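Local coordinates for protein phosphodiesterase (Salpingoeca rosetta, PDB 7CJ3) that belongs to the microbial (bacteriorhodopsin-like) rhodopsins and holds a covalently bound retinal in its helical transmembrane domain, at residues Y97-A102 with A263-L268; K205-D210 with L217-L222. One frame throughout, in Å; residues are numbered along the deposited sequence.

Contact 1 of 2, residues Y97-A102 with A263-L268; sequences YVDGVA and AAKVGL. With OLC ((2R)-2,3-dihydroxypropyl (9Z)-octadec-9-enoate), chain Q; RET (retinal), chain K.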
ATOM      1  N   TYR B  97     -15.705   0.732  -0.244  1.00 24.33           N
ATOM      2  CA  TYR B  97     -16.302  -0.605  -0.524  1.00 27.34           C
ATOM      3  C   TYR B  97     -15.470  -1.344  -1.577  1.00 27.02           C
ATOM      4  O   TYR B  97     -15.113  -2.536  -1.382  1.00 24.47           O
ATOM      5  CB  TYR B  97     -17.765  -0.509  -0.977  1.00 32.17           C
ATOM      6  CG  TYR B  97     -18.721  -0.185   0.152  1.00 42.40           C
ATOM      7  CD1 TYR B  97     -19.315   1.065   0.295  1.00 46.19           C
ATOM      8  CD2 TYR B  97     -19.046  -1.160   1.089  1.00 49.60           C
ATOM      9  CE1 TYR B  97     -20.186   1.336   1.346  1.00 52.49           C
ATOM     10  CE2 TYR B  97     -19.899  -0.903   2.152  1.00 52.61           C
ATOM     11  CZ  TYR B  97     -20.470   0.352   2.286  1.00 58.21           C
ATOM     12  OH  TYR B  97     -21.316   0.575   3.342  1.00 60.03           O
ATOM     13  N   VAL B  98     -15.162  -0.662  -2.679  1.00 26.98           N
ATOM     14  CA  VAL B  98     -14.363  -1.267  -3.776  1.00 27.84           C
ATOM     15  C   VAL B  98     -13.043  -1.773  -3.205  1.00 25.99           C
ATOM     16  O   VAL B  98     -12.694  -2.934  -3.466  1.00 22.70           O
ATOM     17  CB  VAL B  98     -14.132  -0.386  -5.006  1.00 30.85           C
ATOM     18  CG1 VAL B  98     -15.438  -0.151  -5.752  1.00 31.82           C
ATOM     19  CG2 VAL B  98     -13.443   0.913  -4.675  1.00 36.54           C
ATOM     20  N   ASP B  99     -12.376  -0.962  -2.385  1.00 26.36           N
ATOM     21  CA  ASP B  99     -11.035  -1.287  -1.821  1.00 23.70           C
ATOM     22  C   ASP B  99     -11.167  -2.409  -0.794  1.00 20.22           C
ATOM     23  O   ASP B  99     -10.293  -3.280  -0.753  1.00 19.65           O
ATOM     24  CB  ASP B  99     -10.382  -0.033  -1.239  1.00 25.79           C
ATOM     25  CG  ASP B  99      -9.751   0.833  -2.316  1.00 26.90           C
ATOM     26  OD1 ASP B  99      -9.815   0.440  -3.519  1.00 29.24           O
ATOM     27  OD2 ASP B  99      -9.187   1.861  -1.965  1.00 27.56           O
ATOM     28  N   GLY B 100     -12.216  -2.372   0.018  1.00 18.77           N
ATOM     29  CA  GLY B 100     -12.542  -3.458   0.948  1.00 17.28           C
ATOM     30  C   GLY B 100     -12.807  -4.764   0.217  1.00 15.88           C
ATOM     31  O   GLY B 100     -12.299  -5.809   0.675  1.00 14.94           O
ATOM     32  N   VAL B 101     -13.602  -4.726  -0.860  1.00 15.36           N
ATOM     33  CA  VAL B 101     -13.953  -5.952  -1.624  1.00 15.81           C
ATOM     34  C   VAL B 101     -12.644  -6.553  -2.119  1.00 16.20           C
ATOM     35  O   VAL B 101     -12.451  -7.773  -1.970  1.00 19.46           O
ATOM     36  CB  VAL B 101     -14.925  -5.677  -2.787  1.00 15.40           C
ATOM     37  CG1 VAL B 101     -15.064  -6.886  -3.713  1.00 14.91           C
ATOM     38  CG2 VAL B 101     -16.286  -5.254  -2.274  1.00 15.64           C
ATOM     39  N   ALA B 102     -11.785  -5.708  -2.687  1.00 16.37           N
ATOM     40  CA  ALA B 102     -10.461  -6.101  -3.216  1.00 16.84           C
ATOM     41  C   ALA B 102      -9.626  -6.682  -2.073  1.00 16.45           C
ATOM     42  O   ALA B 102      -9.036  -7.743  -2.243  1.00 19.36           O
ATOM     43  CB  ALA B 102      -9.791  -4.919  -3.869  1.00 17.33           C
ATOM     44  N   ALA B 263      -2.907  -0.348  -8.121  1.00 18.73           N
ATOM     45  CA  ALA B 263      -2.644   0.931  -8.810  1.00 19.85           C
ATOM     46  C   ALA B 263      -3.973   1.507  -9.297  1.00 23.22           C
ATOM     47  O   ALA B 263      -4.259   2.662  -8.957  1.00 29.37           O
ATOM     48  CB  ALA B 263      -1.692   0.718  -9.955  1.00 19.81           C
ATOM     49  N   ALA B 264      -4.768   0.727 -10.039  1.00 23.79           N
ATOM     50  CA  ALA B 264      -6.031   1.194 -10.645  1.00 25.31           C
ATOM     51  C   ALA B 264      -6.910   1.844  -9.579  1.00 27.24           C
ATOM     52  O   ALA B 264      -7.471   2.938  -9.855  1.00 28.91           O
ATOM     53  CB  ALA B 264      -6.759   0.053 -11.308  1.00 26.54           C
ATOM     54  N   LYS B 265      -7.011   1.212  -8.407  1.00 29.10           N
ATOM     55  CA  LYS B 265      -7.950   1.625  -7.331  1.00 33.16           C
ATOM     56  C   LYS B 265      -7.353   2.767  -6.506  1.00 31.95           C
ATOM     57  O   LYS B 265      -8.041   3.787  -6.366  1.00 32.29           O
ATOM     58  CB  LYS B 265      -8.369   0.400  -6.515  1.00 34.20           C
ATOM     59  CG  LYS B 265      -9.018  -0.642  -7.421  1.00 36.43           C
ATOM     60  CD  LYS B 265      -9.812  -1.676  -6.691  1.00 42.57           C
ATOM     61  CE  LYS B 265     -10.857  -2.364  -7.535  1.00 43.87           C
ATOM     62  NZ  LYS B 265     -10.240  -3.212  -8.573  1.00 46.75           N
ATOM     63  N   VAL B 266      -6.140   2.652  -5.969  1.00 30.64           N
ATOM     64  CA  VAL B 266      -5.642   3.685  -5.006  1.00 34.74           C
ATOM     65  C   VAL B 266      -5.284   4.961  -5.767  1.00 36.07           C
ATOM     66  O   VAL B 266      -5.262   6.056  -5.143  1.00 35.23           O
ATOM     67  CB  VAL B 266      -4.447   3.198  -4.188  1.00 33.37           C
ATOM     68  CG1 VAL B 266      -4.816   1.944  -3.393  1.00 33.82           C
ATOM     69  CG2 VAL B 266      -3.237   2.977  -5.084  1.00 33.82           C
ATOM     70  N   GLY B 267      -5.001   4.818  -7.060  1.00 35.45           N
ATOM     71  CA  GLY B 267      -4.839   5.949  -7.980  1.00 34.66           C
ATOM     72  C   GLY B 267      -6.009   6.908  -7.889  1.00 34.73           C
ATOM     73  O   GLY B 267      -5.744   8.108  -7.907  1.00 38.56           O
ATOM     74  N   LEU B 268      -7.251   6.407  -7.795  1.00 35.55           N
ATOM     75  CA  LEU B 268      -8.500   7.228  -7.758  1.00 34.65           C
ATOM     76  C   LEU B 268      -8.595   7.959  -6.419  1.00 37.65           C
ATOM     77  O   LEU B 268      -9.021   9.130  -6.424  1.00 43.99           O
ATOM     78  CB  LEU B 268      -9.746   6.351  -7.942  1.00 30.90           C
ATOM     79  CG  LEU B 268      -9.978   5.723  -9.316  1.00 29.96           C
ATOM     80  CD1 LEU B 268     -11.398   5.148  -9.390  1.00 30.40           C
ATOM     81  CD2 LEU B 268      -9.779   6.724 -10.446  1.00 28.58           C
TER
HETATM   82  C18 OLC Q 407      -9.728  -1.063   7.558  1.00 37.85           C
HETATM   83  C10 OLC Q 407     -15.930  -2.888   3.202  1.00 40.37           C
HETATM   84  C9  OLC Q 407     -16.330  -1.637   3.472  1.00 40.35           C
HETATM   85  C17 OLC Q 407      -9.872  -2.528   7.178  1.00 39.22           C
HETATM   86  C11 OLC Q 407     -14.715  -3.375   3.951  1.00 42.85           C
HETATM   87  C8  OLC Q 407     -15.583  -0.745   4.454  1.00 39.53           C
HETATM   88  C24 OLC Q 407     -26.394   4.716   5.731  1.00114.59           C
HETATM   89  C16 OLC Q 407     -10.961  -2.795   6.113  1.00 42.15           C
HETATM   90  C12 OLC Q 407     -14.398  -4.866   3.899  1.00 41.43           C
HETATM   91  C7  OLC Q 407     -16.420   0.391   5.032  1.00 42.95           C
HETATM   92  C15 OLC Q 407     -11.007  -4.307   5.758  1.00 43.00           C
HETATM   93  C13 OLC Q 407     -13.302  -5.158   4.951  1.00 41.38           C
HETATM   94  C6  OLC Q 407     -17.117   1.261   3.994  1.00 48.01           C
HETATM   95  C14 OLC Q 407     -11.875  -4.724   4.568  1.00 38.58           C
HETATM   96  C5  OLC Q 407     -17.340   2.688   4.553  1.00 59.08           C
HETATM   97  C4  OLC Q 407     -18.787   3.032   4.912  1.00 68.18           C
HETATM   98  C3  OLC Q 407     -19.297   4.288   4.205  1.00 79.33           C
HETATM   99  C2  OLC Q 407     -20.816   4.248   3.980  1.00 95.03           C
HETATM  100  C21 OLC Q 407     -24.074   5.116   4.861  1.00129.52           C
HETATM  101  C1  OLC Q 407     -21.596   4.784   5.181  1.00110.30           C
HETATM  102  C22 OLC Q 407     -25.042   5.415   6.022  1.00120.45           C
HETATM  103  O19 OLC Q 407     -21.285   4.499   6.331  1.00105.57           O
HETATM  104  O25 OLC Q 407     -26.944   3.913   6.801  1.00105.49           O
HETATM  105  O23 OLC Q 407     -24.460   5.024   7.283  1.00117.68           O
HETATM  106  O20 OLC Q 407     -22.764   5.661   5.008  1.00134.56           O
HETATM  107  C1  RET K 401      -9.509  -9.040 -19.502  1.00 29.15           C
HETATM  108  C2  RET K 401      -9.782 -10.103 -20.569  1.00 29.76           C
HETATM  109  C3  RET K 401      -9.137  -9.844 -21.856  1.00 31.07           C
HETATM  110  C4  RET K 401      -9.536  -8.490 -22.402  1.00 31.92           C
HETATM  111  C5  RET K 401      -9.728  -7.412 -21.372  1.00 32.09           C
HETATM  112  C6  RET K 401      -9.595  -7.614 -20.038  1.00 30.22           C
HETATM  113  C7  RET K 401      -9.586  -6.449 -19.141  1.00 32.56           C
HETATM  114  C8  RET K 401      -9.601  -6.416 -17.749  1.00 39.48           C
HETATM  115  C9  RET K 401      -9.823  -5.293 -16.899  1.00 42.18           C
HETATM  116  C10 RET K 401      -9.864  -5.400 -15.486  1.00 42.36           C
HETATM  117  C11 RET K 401      -9.887  -4.374 -14.533  1.00 41.48           C
HETATM  118  C12 RET K 401      -9.811  -4.447 -13.147  1.00 38.01           C
HETATM  119  C13 RET K 401      -9.891  -3.391 -12.224  1.00 39.26           C
HETATM  120  C14 RET K 401      -9.899  -3.643 -10.865  1.00 43.06           C
HETATM  121  C15 RET K 401     -10.478  -2.780  -9.838  1.00 47.16           C
HETATM  122  C16 RET K 401     -10.582  -9.287 -18.426  1.00 27.63           C
HETATM  123  C17 RET K 401      -8.122  -9.318 -18.897  1.00 28.35           C
HETATM  124  C18 RET K 401     -10.090  -6.088 -22.011  1.00 32.07           C
HETATM  125  C19 RET K 401     -10.008  -3.919 -17.466  1.00 43.11           C
HETATM  126  C20 RET K 401      -9.941  -1.993 -12.761  1.00 38.26           C

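Contact 2 of 2, residues K205-D210 with L217-L222; sequences KAMQPD and LPRHAL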
ATOM      1  N   LYS B 205     -17.057  15.935 -21.618  1.00 45.43           N
ATOM      2  CA  LYS B 205     -18.310  16.729 -21.589  1.00 43.58           C
ATOM      3  C   LYS B 205     -18.271  17.649 -20.356  1.00 43.70           C
ATOM      4  O   LYS B 205     -18.544  18.880 -20.500  1.00 46.36           O
ATOM      5  CB  LYS B 205     -19.521  15.796 -21.632  1.00 43.33           C
ATOM      6  CG  LYS B 205     -19.772  15.154 -22.983  1.00 48.87           C
ATOM      7  CD  LYS B 205     -20.622  13.907 -22.924  1.00 52.63           C
ATOM      8  CE  LYS B 205     -20.671  13.184 -24.258  1.00 60.80           C
ATOM      9  NZ  LYS B 205     -21.578  12.008 -24.255  1.00 66.25           N
ATOM     10  N   ALA B 206     -17.768  17.145 -19.222  1.00 43.64           N
ATOM     11  CA  ALA B 206     -17.825  17.781 -17.882  1.00 44.91           C
ATOM     12  C   ALA B 206     -16.676  18.772 -17.671  1.00 44.37           C
ATOM     13  O   ALA B 206     -16.800  19.620 -16.790  1.00 46.94           O
ATOM     14  CB  ALA B 206     -17.809  16.724 -16.819  1.00 46.47           C
ATOM     15  N   MET B 207     -15.596  18.661 -18.439  1.00 44.09           N
ATOM     16  CA  MET B 207     -14.443  19.591 -18.339  1.00 38.46           C
ATOM     17  C   MET B 207     -14.764  20.925 -19.020  1.00 36.23           C
ATOM     18  O   MET B 207     -14.040  21.901 -18.717  1.00 34.96           O
ATOM     19  CB  MET B 207     -13.196  18.973 -18.983  1.00 36.09           C
ATOM     20  CG  MET B 207     -12.531  17.926 -18.139  1.00 35.17           C
ATOM     21  SD  MET B 207     -11.405  16.907 -19.110  1.00 33.49           S
ATOM     22  CE  MET B 207      -9.957  17.965 -19.095  1.00 33.78           C
ATOM     23  N   GLN B 208     -15.815  20.986 -19.861  1.00 37.54           N
ATOM     24  CA  GLN B 208     -16.200  22.232 -20.595  1.00 43.15           C
ATOM     25  C   GLN B 208     -16.601  23.319 -19.595  1.00 52.63           C
ATOM     26  O   GLN B 208     -17.160  23.037 -18.526  1.00 53.01           O
ATOM     27  CB  GLN B 208     -17.299  21.962 -21.622  1.00 43.07           C
ATOM     28  CG  GLN B 208     -16.776  21.048 -22.725  1.00 48.24           C
ATOM     29  CD  GLN B 208     -17.815  20.363 -23.583  1.00 52.86           C
ATOM     30  OE1 GLN B 208     -18.994  20.717 -23.575  1.00 58.45           O
ATOM     31  NE2 GLN B 208     -17.373  19.361 -24.342  1.00 47.90           N
ATOM     32  N   PRO B 209     -16.328  24.597 -19.928  1.00 58.52           N
ATOM     33  CA  PRO B 209     -16.608  25.716 -19.021  1.00 57.96           C
ATOM     34  C   PRO B 209     -18.113  25.982 -18.870  1.00 54.98           C
ATOM     35  O   PRO B 209     -18.510  26.460 -17.817  1.00 39.47           O
ATOM     36  CB  PRO B 209     -15.966  26.934 -19.701  1.00 61.69           C
ATOM     37  CG  PRO B 209     -15.072  26.370 -20.803  1.00 65.09           C
ATOM     38  CD  PRO B 209     -15.713  25.050 -21.182  1.00 61.89           C
ATOM     39  N   ASP B 210     -18.883  25.684 -19.932  1.00 55.46           N
ATOM     40  CA  ASP B 210     -20.343  25.952 -20.036  1.00 53.54           C
ATOM     41  C   ASP B 210     -21.131  24.879 -19.279  1.00 49.42           C
ATOM     42  O   ASP B 210     -22.263  25.188 -18.846  1.00 58.10           O
ATOM     43  CB  ASP B 210     -20.781  26.047 -21.505  1.00 56.97           C
ATOM     44  CG  ASP B 210     -20.613  27.446 -22.108  1.00 60.80           C
ATOM     45  OD1 ASP B 210     -20.936  28.435 -21.390  1.00 52.00           O
ATOM     46  OD2 ASP B 210     -20.160  27.550 -23.290  1.00 51.77           O
ATOM     47  N   LEU B 217     -15.607  17.986  -8.949  1.00 40.66           N
ATOM     48  CA  LEU B 217     -14.121  18.061  -9.047  1.00 36.47           C
ATOM     49  C   LEU B 217     -13.744  19.146 -10.051  1.00 34.32           C
ATOM     50  O   LEU B 217     -14.460  19.377 -11.028  1.00 35.49           O
ATOM     51  CB  LEU B 217     -13.555  16.693  -9.464  1.00 34.65           C
ATOM     52  CG  LEU B 217     -14.027  15.488  -8.655  1.00 33.60           C
ATOM     53  CD1 LEU B 217     -13.376  14.196  -9.149  1.00 31.75           C
ATOM     54  CD2 LEU B 217     -13.710  15.690  -7.191  1.00 35.68           C
ATOM     55  N   PRO B 218     -12.589  19.822  -9.845  1.00 34.03           N
ATOM     56  CA  PRO B 218     -12.079  20.776 -10.824  1.00 33.02           C
ATOM     57  C   PRO B 218     -11.656  20.082 -12.132  1.00 35.10           C
ATOM     58  O   PRO B 218     -11.443  18.856 -12.171  1.00 30.75           O
ATOM     59  CB  PRO B 218     -10.880  21.433 -10.115  1.00 31.16           C
ATOM     60  CG  PRO B 218     -10.426  20.405  -9.109  1.00 31.93           C
ATOM     61  CD  PRO B 218     -11.684  19.670  -8.696  1.00 32.83           C
ATOM     62  N   ARG B 219     -11.537  20.910 -13.175  1.00 37.36           N
ATOM     63  CA  ARG B 219     -11.206  20.549 -14.569  1.00 32.29           C
ATOM     64  C   ARG B 219      -9.959  19.655 -14.580  1.00 29.77           C
ATOM     65  O   ARG B 219      -9.998  18.597 -15.221  1.00 22.79           O
ATOM     66  CB  ARG B 219     -11.016  21.849 -15.362  1.00 35.00           C
ATOM     67  CG  ARG B 219     -11.309  21.712 -16.848  1.00 39.57           C
ATOM     68  CD  ARG B 219     -10.996  22.929 -17.674  1.00 42.15           C
ATOM     69  NE  ARG B 219     -10.982  22.523 -19.077  1.00 48.35           N
ATOM     70  CZ  ARG B 219      -9.919  22.069 -19.732  1.00 47.94           C
ATOM     71  NH1 ARG B 219      -8.739  21.970 -19.133  1.00 47.41           N
ATOM     72  NH2 ARG B 219     -10.052  21.722 -20.996  1.00 47.85           N
ATOM     73  N   HIS B 220      -8.883  20.048 -13.881  1.00 33.23           N
ATOM     74  CA  HIS B 220      -7.600  19.314 -13.968  1.00 36.98           C
ATOM     75  C   HIS B 220      -7.808  17.890 -13.444  1.00 36.40           C
ATOM     76  O   HIS B 220      -7.237  16.957 -14.042  1.00 32.25           O
ATOM     77  CB  HIS B 220      -6.452  20.045 -13.261  1.00 44.02           C
ATOM     78  CG  HIS B 220      -5.107  19.518 -13.662  1.00 57.92           C
ATOM     79  ND1 HIS B 220      -3.999  19.530 -12.811  1.00 63.80           N
ATOM     80  CD2 HIS B 220      -4.711  18.857 -14.777  1.00 67.13           C
ATOM     81  CE1 HIS B 220      -2.971  18.958 -13.414  1.00 69.82           C
ATOM     82  NE2 HIS B 220      -3.377  18.533 -14.625  1.00 73.28           N
ATOM     83  N   ALA B 221      -8.588  17.721 -12.369  1.00 34.08           N
ATOM     84  CA  ALA B 221      -8.735  16.434 -11.654  1.00 32.11           C
ATOM     85  C   ALA B 221      -9.565  15.459 -12.499  1.00 28.52           C
ATOM     86  O   ALA B 221      -9.213  14.278 -12.531  1.00 25.37           O
ATOM     87  CB  ALA B 221      -9.345  16.663 -10.303  1.00 31.92           C
ATOM     88  N   LEU B 222     -10.597  15.941 -13.186  1.00 27.31           N
ATOM     89  CA  LEU B 222     -11.368  15.132 -14.169  1.00 29.86           C
ATOM     90  C   LEU B 222     -10.409  14.575 -15.230  1.00 31.88           C
ATOM     91  O   LEU B 222     -10.608  13.424 -15.654  1.00 34.63           O
ATOM     92  CB  LEU B 222     -12.481  15.973 -14.806  1.00 33.71           C
ATOM     93  CG  LEU B 222     -13.852  15.899 -14.102  1.00 36.31           C
ATOM     94  CD1 LEU B 222     -13.911  16.832 -12.917  1.00 34.60           C
ATOM     95  CD2 LEU B 222     -14.992  16.229 -15.058  1.00 36.85           C
TER

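Contact 1 of 2, residues Y97-A102 with A263-L268
K265 meets D99 and A102 with the flank of its side chain, while its amine is already committed: NZ is covalently bonded to C15 of retinal, as the lysine is in other microbial rhodopsins. Helices 86-111 and 250-277 run antiparallel here, and the two segments come closest at D99 and K265, whose CA atoms are 7.0 Å apart. The two side chains slide past one another in opposite directions, which brings D99 OD1 to 3.3 Å from K265 CB near the root of the lysine, whereas NZ lies 6.2 Å from OD1. No salt bridge therefore joins these two residues. Farther along the lysine side chain, A102 CB packs against K265 CD at 4.3 Å. The lysine then bends at its last torsion (chi4 68°), turning NZ toward retinal; its hydrogen bond goes to D261, with a weaker one to E133. D99 looks instead to helix 58-81, where it touches A72 and T73 and lies close to D76. On another side of helix 86-111, OLC C6 sits 3.8 Å above the plane of the Y97 ring, over its centre, and G100 CA lies 3.7 Å from OLC C11. Helix 86-111 thus lines the stem of the retinal-bearing lysine with an acid and a methyl group, and the electrostatics of NZ are probably set first by D261, with weaker help from E133 and D99 acting at longer range.

Contact 2 of 2, residues K205-D210 with L217-L222
Before R219 reaches across to M207, the second segment turns its first residues the other way: L217 and P218 pack on helix 250-277, and P218 takes the N-cap position of helix 219-233, its carbonyl receiving the amide of L222. R219 opens the helix and makes the polar contact. Its CG stands roughly anti to the backbone N (chi1 -153°) and the chain runs extended to NE, passing the backbone of M207 with CG 3.3 Å from M207 O. NE then donates a weak hydrogen bond to M207 O, 3.1 Å long but bent to 124° at the hydrogen. The two side chains cross at about a right angle, and M207 CE lies 4.0 Å above the guanidinium plane, offset toward its rim. A221 turns to C275 on helix 250-277. One turn on from R219, L222 directs its side chain back at the partner segment. Its CB meets M207 CG at 3.9 Å as the two chains slide past each other in opposite directions, and its CD2 touches A206 CB. M207, bent at its last torsion (chi3 83°), also packs on H223 and R226 of helix 219-233, while A206 is backed by S149 and F211. The contact closes the short connection between two successive helices of the rhodopsin bundle. M207 is the centre of the packing, held between L222 and the aliphatic stem and guanidinium face of R219, and the weak bond from NE probably adds little direction to what is mainly a van der Waals contact.

Both contacts join helices of the same bacteriorhodopsin-like bundle, yet they share no helix and their centres lie 23 Å apart. Contact 1 is near the centre of the chain and pairs helices distant in sequence, 86-111 with 250-277. Contact 2 lies toward one end of the bundle, 24 Å from the centre, where neighbouring helices 178-207 and 219-233 are linked by a short loop. Helix 250-277 connects them indirectly, since it carries one side of contact 1 and also packs on 217-222. Acidic groups gather around a buried lysine at the core, whereas at the helix ends apolar packing on a methionine is shared with the stem and guanidinium face of an arginine, whose one bond across is weak.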